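Local coordinates for malate synthase (Haloferax volcanii, PDB 5TAO), which catalyses the magnesium-dependent Claisen condensation of acetyl-CoA with glyoxylate, followed by hydrolysis to malate and CoA, in the glyoxylate cycle, at residues D168-M173 with A220-C225; P122-I127 with M153-E158; S17-E22 with P48-A53; P43-P48 with E80-M85. All coordinates share one frame; numbering follows the deposited sequence.

Contact 1 of 4, residues D168-M173 with A220-C225. With K (potassium ion), chain J; K (potassium ion), chain K.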
# COMPACT_ATOMS: atom_id res chain seq x y z
N ASP A 168 -2.76 8.43 -7.21
CA ASP A 168 -1.96 8.18 -6.01
C ASP A 168 -1.00 9.33 -5.63
O ASP A 168 -0.14 9.14 -4.79
CB ASP A 168 -1.17 6.86 -6.18
CG ASP A 168 -0.18 6.86 -7.36
OD1 ASP A 168 0.43 7.91 -7.59
OD2 ASP A 168 0.05 5.78 -8.01
N LEU A 169 -1.17 10.50 -6.24
CA LEU A 169 -0.23 11.54 -6.13
C LEU A 169 -0.27 12.19 -4.77
O LEU A 169 0.78 12.44 -4.22
CB LEU A 169 -0.54 12.51 -7.24
CG LEU A 169 0.30 13.57 -7.79
CD1 LEU A 169 1.70 13.06 -8.01
CD2 LEU A 169 -0.45 14.09 -9.05
N ARG A 170 -1.45 12.41 -4.18
CA ARG A 170 -1.52 13.24 -2.97
C ARG A 170 -0.72 12.67 -1.83
O ARG A 170 -0.09 13.40 -1.05
CB ARG A 170 -2.93 13.29 -2.41
CG ARG A 170 -3.80 14.21 -3.13
CD ARG A 170 -5.23 13.68 -3.06
NE ARG A 170 -5.76 13.55 -1.72
CZ ARG A 170 -5.98 14.57 -0.91
NH1 ARG A 170 -5.66 15.81 -1.29
NH2 ARG A 170 -6.54 14.35 0.27
N ASP A 171 -0.89 11.38 -1.65
CA ASP A 171 -0.15 10.62 -0.72
C ASP A 171 1.36 10.33 -1.08
O ASP A 171 2.21 10.34 -0.22
CB ASP A 171 -0.84 9.33 -0.55
CG ASP A 171 -2.20 9.47 0.23
OD1 ASP A 171 -2.50 10.49 0.95
OD2 ASP A 171 -2.96 8.49 0.08
N GLU A 172 1.67 10.11 -2.34
CA GLU A 172 3.06 9.93 -2.70
C GLU A 172 3.84 11.23 -2.53
O GLU A 172 4.97 11.18 -2.05
CB GLU A 172 3.19 9.41 -4.13
CG GLU A 172 2.62 8.01 -4.38
CD GLU A 172 3.47 6.83 -3.87
OE1 GLU A 172 4.70 6.95 -3.57
OE2 GLU A 172 2.88 5.74 -3.77
N MET A 173 3.23 12.38 -2.89
CA MET A 173 3.82 13.71 -2.74
C MET A 173 4.25 14.06 -1.37
O MET A 173 5.10 14.92 -1.18
CB MET A 173 2.83 14.82 -3.10
CG MET A 173 2.60 14.97 -4.59
SD MET A 173 1.26 16.13 -5.00
CE MET A 173 2.01 17.54 -4.24
N ALA A 220 -5.57 17.07 -10.85
CA ALA A 220 -5.05 18.36 -10.50
C ALA A 220 -5.74 18.93 -9.26
O ALA A 220 -5.09 19.41 -8.37
CB ALA A 220 -5.11 19.27 -11.69
N SER A 221 -7.05 18.83 -9.18
CA SER A 221 -7.71 19.36 -8.03
C SER A 221 -7.44 18.52 -6.74
O SER A 221 -7.40 19.07 -5.66
CB SER A 221 -9.20 19.47 -8.33
OG SER A 221 -9.42 20.19 -9.56
N ALA A 222 -7.20 17.21 -6.88
CA ALA A 222 -6.90 16.40 -5.76
C ALA A 222 -5.53 16.67 -5.25
O ALA A 222 -5.25 16.53 -4.02
CB ALA A 222 -7.06 14.95 -6.10
N ALA A 223 -4.64 17.03 -6.14
CA ALA A 223 -3.29 17.21 -5.66
C ALA A 223 -2.77 18.64 -5.54
O ALA A 223 -1.59 18.78 -5.35
CB ALA A 223 -2.36 16.42 -6.53
N GLY A 224 -3.59 19.68 -5.74
CA GLY A 224 -3.05 21.08 -5.75
C GLY A 224 -2.18 21.47 -6.96
O GLY A 224 -1.30 22.26 -6.82
N CYS A 225 -2.45 20.92 -8.14
CA CYS A 225 -1.76 21.20 -9.36
C CYS A 225 -2.72 21.93 -10.28
O CYS A 225 -3.87 22.07 -9.95
CB CYS A 225 -1.37 19.85 -10.02
SG CYS A 225 -0.02 19.06 -9.10
K K J . 7.66 15.17 -0.39
K K K . -9.45 21.03 -12.16
O HOH W 1 -9.39 21.69 -9.44
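The guanidinium of Arg170 is met at its edge: Ala222 O lies near the guanidinium plane and accepts from Arg170 NH1 at 2.9 Å, with 155° at the hydrogen. Ala222 O is modelled too near the arginine chain, which leaves its place, and with it the exact bond length, less sure. Bends at chi2 (149°) and chi3 (60°) carry the guanidinium back toward segment 220-225, with Arg170 CD 3.8 Å from Ala222 CB. The helices 169-172 and 210-223 both lie outside the parallel barrel of this aldolase-like TIM-barrel fold, and Leu169 and Cys225 rest on Leu183 of its strand 183-188. Between the helices the methyl of Ala223 enters a notch formed by residues one turn apart, its CB 3.9 Å from Leu169 CD2 and 3.9 Å from Met173 SD. Gly224, with positive phi, turns the chain out of the helix. Beyond this packing Met173 O binds a potassium ion at 2.7 Å, together with Lys175, Asn178 and Glu181. Outward, Arg170 packs on Glu161 of the second subunit and Thr177 of the third.

Contact 2 of 4, residues P122-I127 with M153-E158; sequences PEVGGI and MSVIIE. With PB (lead (II) ion), chain G; GLV (glyoxylic acid), chain E; GLV (glyoxylic acid), chain C.
Val124 and Val155 cross at about a right angle, Val124 CG2 coming 3.9 Å from Val155 CB, while Ile156 CG1 packs against the ring of Pro122 with 4.0 Å to Pro122 CB. This is the dry, close-packed part, where the loop after strand 118-121 leans on the neighbouring strand 152-157 at the C-terminal end of the TIM barrel. On the other side the backbones part and water fills in: one water donates to Val124 O and Ile156 O and accepts from Glu158 N (2.7 Å), bridging loop and strand. Where the packing gives way to the metal site, Glu158 reaches across on an extended chain from a chi1 of 27°, well off any staggered position, which suggests a carboxylate pinned from its far end. Glu158 OE2 uses its anti lone pair to accept from Glu123 N at 2.7 Å, a bent bond of 132°. The carboxylates of Glu123 and Glu158 stack, their planes 27° apart. With an alanine here in place of Glu158, Glu123 N would probably lose its acceptor and the metal site one of the carboxylates beside it. Glu123 OE1 binds the lead ion at 2.6 Å, as does Asp192, and its OE2 forms a salt bridge with Arg89. Glu158 is a ligand of magnesium and glyoxylate; stacking two carboxylates here is probably tolerable because a metal ion and Arg89 lie beside them, consistent with a site that binds magnesium.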
# COMPACT_ATOMS: atom_id res chain seq x y z
N PRO A 122 8.27 15.53 -20.24
CA PRO A 122 7.32 14.76 -21.02
C PRO A 122 7.47 13.25 -20.79
O PRO A 122 8.43 12.83 -20.20
CB PRO A 122 7.78 15.04 -22.46
CG PRO A 122 9.26 15.14 -22.31
CD PRO A 122 9.49 15.82 -21.01
N GLU A 123 6.53 12.48 -21.32
CA GLU A 123 6.62 11.05 -21.43
C GLU A 123 6.82 10.32 -20.10
O GLU A 123 7.41 9.25 -20.07
CB GLU A 123 7.67 10.62 -22.49
CG GLU A 123 7.47 11.23 -23.92
CD GLU A 123 6.38 10.53 -24.65
OE1 GLU A 123 5.98 11.06 -25.68
OE2 GLU A 123 5.87 9.44 -24.17
N VAL A 124 6.36 10.90 -19.01
CA VAL A 124 6.50 10.30 -17.74
C VAL A 124 5.58 9.01 -17.65
O VAL A 124 4.68 8.80 -18.42
CB VAL A 124 6.20 11.24 -16.60
CG1 VAL A 124 7.23 12.36 -16.56
CG2 VAL A 124 4.76 11.79 -16.62
N GLY A 125 5.89 8.16 -16.72
CA GLY A 125 5.20 6.89 -16.60
C GLY A 125 4.46 6.80 -15.27
O GLY A 125 3.75 7.71 -14.90
N GLY A 126 4.62 5.69 -14.57
CA GLY A 126 4.08 5.52 -13.22
C GLY A 126 4.77 6.39 -12.24
O GLY A 126 5.77 7.03 -12.55
N ILE A 127 4.23 6.44 -11.03
CA ILE A 127 4.66 7.39 -10.05
C ILE A 127 6.14 7.21 -9.72
O ILE A 127 6.83 8.20 -9.52
CB ILE A 127 3.77 7.39 -8.80
CG1 ILE A 127 4.02 8.60 -7.91
CG2 ILE A 127 3.91 6.09 -8.02
CD1 ILE A 127 3.61 9.92 -8.55
N MET A 153 8.18 21.54 -11.27
CA MET A 153 8.09 20.50 -12.25
C MET A 153 6.68 20.40 -12.80
O MET A 153 5.67 20.30 -12.03
CB MET A 153 8.50 19.14 -11.60
CG MET A 153 8.46 17.90 -12.50
SD MET A 153 8.98 16.43 -11.54
CE MET A 153 7.95 15.19 -12.21
N SER A 154 6.59 20.27 -14.12
CA SER A 154 5.33 20.11 -14.77
C SER A 154 5.50 18.86 -15.56
O SER A 154 6.62 18.57 -15.97
CB SER A 154 4.91 21.31 -15.64
OG SER A 154 4.55 22.42 -14.82
N VAL A 155 4.43 18.08 -15.75
CA VAL A 155 4.58 16.89 -16.53
C VAL A 155 3.61 16.88 -17.66
O VAL A 155 2.57 17.43 -17.55
CB VAL A 155 4.39 15.60 -15.67
CG1 VAL A 155 5.32 15.60 -14.48
CG2 VAL A 155 3.00 15.52 -15.15
N ILE A 156 3.94 16.17 -18.73
CA ILE A 156 3.00 15.86 -19.76
C ILE A 156 2.46 14.42 -19.56
O ILE A 156 3.22 13.48 -19.49
CB ILE A 156 3.60 15.86 -21.17
CG1 ILE A 156 4.50 17.07 -21.48
CG2 ILE A 156 2.49 15.87 -22.18
CD1 ILE A 156 3.85 18.37 -21.32
N ILE A 157 1.13 14.30 -19.52
CA ILE A 157 0.46 13.02 -19.30
C ILE A 157 0.23 12.47 -20.73
O ILE A 157 -0.63 12.96 -21.46
CB ILE A 157 -0.90 13.18 -18.52
CG1 ILE A 157 -0.73 13.88 -17.16
CG2 ILE A 157 -1.66 11.84 -18.40
CD1 ILE A 157 0.25 13.23 -16.18
N GLU A 158 1.02 11.48 -21.13
CA GLU A 158 0.92 10.94 -22.51
C GLU A 158 1.12 9.45 -22.52
O GLU A 158 1.55 8.86 -23.52
CB GLU A 158 1.90 11.66 -23.45
CG GLU A 158 3.12 12.24 -22.83
CD GLU A 158 3.94 13.16 -23.80
OE1 GLU A 158 3.48 13.63 -24.85
OE2 GLU A 158 5.10 13.35 -23.44
PB PB G . 6.11 13.58 -26.24
C1 GLV E . 8.04 10.55 -28.41
O1 GLV E . 8.79 10.07 -27.55
C2 GLV E . 7.42 11.89 -28.25
O2 GLV E . 6.73 12.30 -29.25
O3 GLV E . 7.49 12.60 -27.21
C1 GLV C . 2.15 16.02 -27.38
O1 GLV C . 1.80 14.92 -26.88
C2 GLV C . 3.57 16.47 -27.50
O2 GLV C . 3.94 17.44 -28.26
O3 GLV C . 4.43 15.82 -26.88
O HOH W 2 3.90 8.24 -24.93
O HOH W 3 3.33 10.86 -19.87

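Contact 3 of 4, residues S17-E22 with P48-A53. With GLV (glyoxylic acid), chain E; GLV (glyoxylic acid), chain C.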
# COMPACT_ATOMS: atom_id res chain seq x y z
N SER A 17 7.82 26.78 -28.15
CA SER A 17 8.68 27.30 -29.24
C SER A 17 9.82 26.36 -29.48
O SER A 17 10.39 25.87 -28.53
CB SER A 17 9.24 28.67 -28.86
OG SER A 17 8.15 29.51 -28.59
N PRO A 18 10.16 26.07 -30.74
CA PRO A 18 11.37 25.28 -31.04
C PRO A 18 12.66 25.96 -30.61
O PRO A 18 12.74 27.20 -30.55
CB PRO A 18 11.37 25.13 -32.56
CG PRO A 18 10.21 25.91 -33.08
CD PRO A 18 9.40 26.47 -31.94
N THR A 19 13.68 25.19 -30.23
CA THR A 19 14.80 25.82 -29.56
C THR A 19 15.99 26.05 -30.52
O THR A 19 16.87 26.81 -30.20
CB THR A 19 15.26 24.99 -28.36
OG1 THR A 19 15.58 23.67 -28.80
CG2 THR A 19 14.15 24.91 -27.29
N ALA A 20 16.03 25.25 -31.59
CA ALA A 20 17.08 25.20 -32.58
C ALA A 20 16.48 24.72 -33.88
O ALA A 20 16.14 23.54 -34.03
CB ALA A 20 18.23 24.30 -32.16
N VAL A 21 16.30 25.63 -34.83
CA VAL A 21 15.77 25.24 -36.15
C VAL A 21 16.97 25.23 -37.10
O VAL A 21 17.75 26.16 -37.05
CB VAL A 21 14.69 26.23 -36.58
CG1 VAL A 21 14.10 25.82 -37.92
CG2 VAL A 21 13.60 26.28 -35.53
N GLU A 22 17.14 24.20 -37.94
CA GLU A 22 18.41 24.05 -38.73
C GLU A 22 18.41 24.82 -40.07
O GLU A 22 17.37 25.29 -40.50
CB GLU A 22 18.75 22.55 -38.96
CG GLU A 22 17.80 21.76 -39.88
CD GLU A 22 17.24 20.44 -39.28
OE1 GLU A 22 17.77 19.88 -38.29
OE2 GLU A 22 16.21 19.95 -39.82
N PRO A 48 10.00 27.08 -24.00
CA PRO A 48 11.05 26.73 -24.92
C PRO A 48 11.17 25.26 -24.94
O PRO A 48 11.51 24.68 -23.89
CB PRO A 48 12.29 27.33 -24.26
CG PRO A 48 11.78 28.55 -23.71
CD PRO A 48 10.47 28.15 -23.11
N ASP A 49 10.93 24.68 -26.10
CA ASP A 49 10.74 23.28 -26.24
C ASP A 49 11.84 22.45 -26.85
O ASP A 49 11.82 22.20 -28.04
CB ASP A 49 9.44 23.02 -27.03
CG ASP A 49 9.04 21.51 -27.05
OD1 ASP A 49 9.60 20.74 -26.25
OD2 ASP A 49 8.19 21.09 -27.83
N ASN A 50 12.71 21.88 -26.01
CA ASN A 50 13.79 21.01 -26.44
C ASN A 50 13.51 19.53 -26.73
O ASN A 50 14.43 18.76 -26.94
CB ASN A 50 14.97 21.09 -25.45
CG ASN A 50 16.31 21.09 -26.17
OD1 ASN A 50 16.45 21.74 -27.21
ND2 ASN A 50 17.29 20.40 -25.62
N GLU A 51 12.24 19.15 -26.76
CA GLU A 51 11.81 17.80 -27.04
C GLU A 51 11.06 17.83 -28.35
O GLU A 51 11.68 18.08 -29.36
CB GLU A 51 10.95 17.22 -25.89
CG GLU A 51 10.73 15.69 -25.99
CD GLU A 51 9.28 15.27 -25.95
OE1 GLU A 51 8.40 16.13 -26.14
OE2 GLU A 51 8.99 14.06 -25.70
N ASP A 52 9.75 17.59 -28.41
CA ASP A 52 9.23 17.23 -29.71
C ASP A 52 9.31 18.42 -30.74
O ASP A 52 9.33 18.16 -31.92
CB ASP A 52 7.78 16.68 -29.75
CG ASP A 52 7.53 15.39 -28.90
OD1 ASP A 52 8.45 14.60 -28.73
OD2 ASP A 52 6.32 15.21 -28.53
N ALA A 53 9.33 19.67 -30.32
CA ALA A 53 9.35 20.80 -31.27
C ALA A 53 10.69 20.98 -32.00
O ALA A 53 10.72 21.59 -33.02
CB ALA A 53 8.94 22.10 -30.61
C1 GLV E . 8.04 10.55 -28.41
O1 GLV E . 8.79 10.07 -27.55
C2 GLV E . 7.42 11.89 -28.25
O2 GLV E . 6.73 12.30 -29.25
O3 GLV E . 7.49 12.60 -27.21
C1 GLV C . 2.15 16.02 -27.38
O1 GLV C . 1.80 14.92 -26.88
C2 GLV C . 3.57 16.47 -27.50
O2 GLV C . 3.94 17.44 -28.26
O3 GLV C . 4.43 15.82 -26.88
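Asp49 N gives a straight bond to Ser17 O (2.8 Å, 161°), and Thr19 OG1 donates to Asn50 OD1 at 2.6 Å, lying in the plane of that amide carbonyl. With chi1 at 56° the threonine sets OG1 toward Asn50 and lays its methyl on the strand, Thr19 CG2 reaching Asp49 C at 3.4 Å. A valine in its place keeps a methyl but would probably leave Asn50 OD1 without this donor. Beside the bonds, Pro18 CB rests 3.6 Å from Ala53 O. Strands 13-18 and 45-49 run parallel, neighbours in the TIM barrel, and the contact lies where their C-terminal ends open into the catalytic loops; Ser17 belongs to the acetyl-CoA site. In the next shell Asp49 shapes the loop. Its OD1 takes Glu51 N at 3.1 Å in an Asx turn and its OD2 takes Ala53 N at 3.1 Å, both donors coming from above the carboxylate plane, while a salt bridge to Arg84 fixes the acid itself. The turn so formed carries Asp52, a magnesium ligand, to the glyoxylates: Asp52 OD2 is 2.6 Å from O3 of the glyoxylate that Arg84 also binds. Farther out, Asn50 ND2 bonds to Arg59 O, and Thr19 and Pro48 touch Ile66 of helix 59-73.

Contact 4 of 4, residues P43-P48 with E80-M85; sequences PDVWVP and EIHPRM. With GLV (glyoxylic acid), chain C.
Ile81 CG2 packs against Trp46 and Pro48 together, 4.1 Å from Trp46 CE3, at an oblique approach, and equally far from Pro48 CD, the tryptophan and isoleucine running side by side and pointing the same way. Pro48 CD in turn sits over the centre of one face of the Trp46 ring, 3.8 Å above its plane. On the reverse of the sheet Val45 CG1 meets His82 CD2 at 3.8 Å, and Val47 CG1, anti to its own amide nitrogen (chi1 177°), reaches Arg84 CB. Between these layers the parallel backbones are joined by four bonds, Asp44 O to Glu80 N, Glu80 O to Trp46 N, Trp46 O to His82 N and Pro48 O to Arg84 N, all of 2.9 to 3.0 Å. At the polar edge Glu80 OE1 accepts from His82 NE2 at 2.7 Å through its anti lone pair, exactly in the imidazole plane, which fixes the ring's rotation. Arg84, bent at chi3, offers its edge to a glyoxylate: NH1 donates to O3 at 3.1 Å, while NH2 is taken by Asp49. Strands 45-49 and 80-81, with helix 59-73 between them, make a beta-alpha-beta unit of the barrel. Trp46 faces Leu31, Ala34 and Ala35 of helix 29-36 outside it, whereas His82 turns inward against Val120 and Phe184, and Asp44 pairs with Arg409 of the second subunit.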
# COMPACT_ATOMS: atom_id res chain seq x y z
N PRO A 43 2.07 34.26 -23.56
CA PRO A 43 1.46 33.13 -22.77
C PRO A 43 1.64 33.28 -21.28
O PRO A 43 2.62 33.87 -20.82
CB PRO A 43 2.20 31.90 -23.32
CG PRO A 43 3.55 32.42 -23.72
CD PRO A 43 3.21 33.78 -24.35
N ASP A 44 0.71 32.75 -20.49
CA ASP A 44 0.93 32.68 -19.09
C ASP A 44 2.16 31.84 -18.83
O ASP A 44 2.98 32.16 -17.98
CB ASP A 44 -0.30 32.15 -18.41
CG ASP A 44 -1.40 33.18 -18.31
OD1 ASP A 44 -1.10 34.41 -18.27
OD2 ASP A 44 -2.55 32.77 -18.17
N VAL A 45 2.36 30.82 -19.65
CA VAL A 45 3.50 29.97 -19.51
C VAL A 45 4.13 29.76 -20.84
O VAL A 45 3.50 29.27 -21.79
CB VAL A 45 3.05 28.60 -18.89
CG1 VAL A 45 4.19 27.64 -18.94
CG2 VAL A 45 2.64 28.83 -17.47
N TRP A 46 5.42 30.04 -20.92
CA TRP A 46 6.11 29.88 -22.19
C TRP A 46 7.08 28.78 -21.97
O TRP A 46 7.81 28.74 -20.95
CB TRP A 46 6.88 31.21 -22.57
CG TRP A 46 7.70 31.09 -23.83
CD1 TRP A 46 7.35 30.45 -24.98
CD2 TRP A 46 9.01 31.60 -24.04
NE1 TRP A 46 8.39 30.53 -25.89
CE2 TRP A 46 9.43 31.18 -25.31
CE3 TRP A 46 9.91 32.35 -23.24
CZ2 TRP A 46 10.69 31.54 -25.84
CZ3 TRP A 46 11.14 32.69 -23.75
CH2 TRP A 46 11.54 32.26 -25.02
N VAL A 47 7.10 27.91 -22.94
CA VAL A 47 7.83 26.67 -22.92
C VAL A 47 8.74 26.59 -24.12
O VAL A 47 8.33 26.10 -25.16
CB VAL A 47 6.86 25.44 -23.01
CG1 VAL A 47 7.59 24.11 -23.05
CG2 VAL A 47 5.81 25.47 -21.89
N PRO A 48 10.00 27.08 -24.00
CA PRO A 48 11.05 26.73 -24.92
C PRO A 48 11.17 25.26 -24.94
O PRO A 48 11.51 24.68 -23.89
CB PRO A 48 12.29 27.33 -24.26
CG PRO A 48 11.78 28.55 -23.71
CD PRO A 48 10.47 28.15 -23.11
N GLU A 80 5.69 33.21 -17.27
CA GLU A 80 6.65 32.42 -16.54
C GLU A 80 7.23 31.56 -17.57
O GLU A 80 6.56 31.16 -18.50
CB GLU A 80 5.97 31.51 -15.52
CG GLU A 80 5.43 32.18 -14.25
CD GLU A 80 4.97 31.11 -13.21
OE1 GLU A 80 5.21 29.87 -13.39
OE2 GLU A 80 4.37 31.49 -12.19
N ILE A 81 8.49 31.24 -17.39
CA ILE A 81 9.21 30.44 -18.32
C ILE A 81 9.55 28.99 -17.78
O ILE A 81 10.24 28.80 -16.80
CB ILE A 81 10.49 31.16 -18.70
CG1 ILE A 81 10.19 32.66 -19.10
CG2 ILE A 81 11.17 30.46 -19.84
CD1 ILE A 81 11.42 33.41 -19.51
N HIS A 82 9.12 27.98 -18.51
CA HIS A 82 9.28 26.58 -18.11
C HIS A 82 9.67 25.80 -19.31
O HIS A 82 8.85 25.30 -20.00
CB HIS A 82 7.99 26.02 -17.57
CG HIS A 82 7.44 26.70 -16.36
ND1 HIS A 82 7.49 26.18 -15.10
CD2 HIS A 82 6.81 27.89 -16.24
CE1 HIS A 82 6.90 26.99 -14.26
NE2 HIS A 82 6.47 28.03 -14.92
N PRO A 83 10.97 25.69 -19.59
CA PRO A 83 11.36 24.94 -20.75
C PRO A 83 11.07 23.43 -20.65
O PRO A 83 11.23 22.87 -19.54
CB PRO A 83 12.86 25.09 -20.74
CG PRO A 83 13.15 26.26 -19.97
CD PRO A 83 12.12 26.26 -18.90
N ARG A 84 10.80 22.78 -21.79
CA ARG A 84 10.57 21.38 -21.82
C ARG A 84 11.83 20.68 -22.21
O ARG A 84 12.43 20.99 -23.25
CB ARG A 84 9.43 20.97 -22.73
CG ARG A 84 9.30 19.47 -22.86
CD ARG A 84 7.97 19.03 -23.42
NE ARG A 84 7.82 19.24 -24.84
CZ ARG A 84 6.82 18.74 -25.58
NH1 ARG A 84 5.92 17.88 -25.08
NH2 ARG A 84 6.75 19.02 -26.84
N MET A 85 12.24 19.74 -21.36
CA MET A 85 13.42 18.90 -21.58
C MET A 85 13.05 17.58 -22.17
O MET A 85 11.89 17.23 -22.20
CB MET A 85 14.08 18.63 -20.24
CG MET A 85 14.49 19.85 -19.48
SD MET A 85 15.96 20.59 -20.20
CE MET A 85 15.25 21.88 -21.25
C1 GLV C . 2.15 16.02 -27.38
O1 GLV C . 1.80 14.92 -26.88
C2 GLV C . 3.57 16.47 -27.50
O2 GLV C . 3.94 17.44 -28.26
O3 GLV C . 4.43 15.82 -26.88

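From the N terminus, strand 13-18 opens contact 3, which closes a loop of 25 residues on reaching 48-53. Before it closes, contact 4 has opened at 43-48, so the two cross and share Pro48; contact 4 ends on 80-85, closing over 31 residues, and completes the row of strands 13-18, 45-49 and 80-81. Contacts 2 and 1 follow in series. Contact 2, closing over 25 residues, binds the loop after strand 118-121 to strand 152-157, and meets contacts 3 and 4 around the glyoxylates through Pro122, Glu51 and Arg84. Contact 1, about 30 Å centre to centre from contact 3, closes over 46 residues, joins outer helices and touches contact 2 through Ile127.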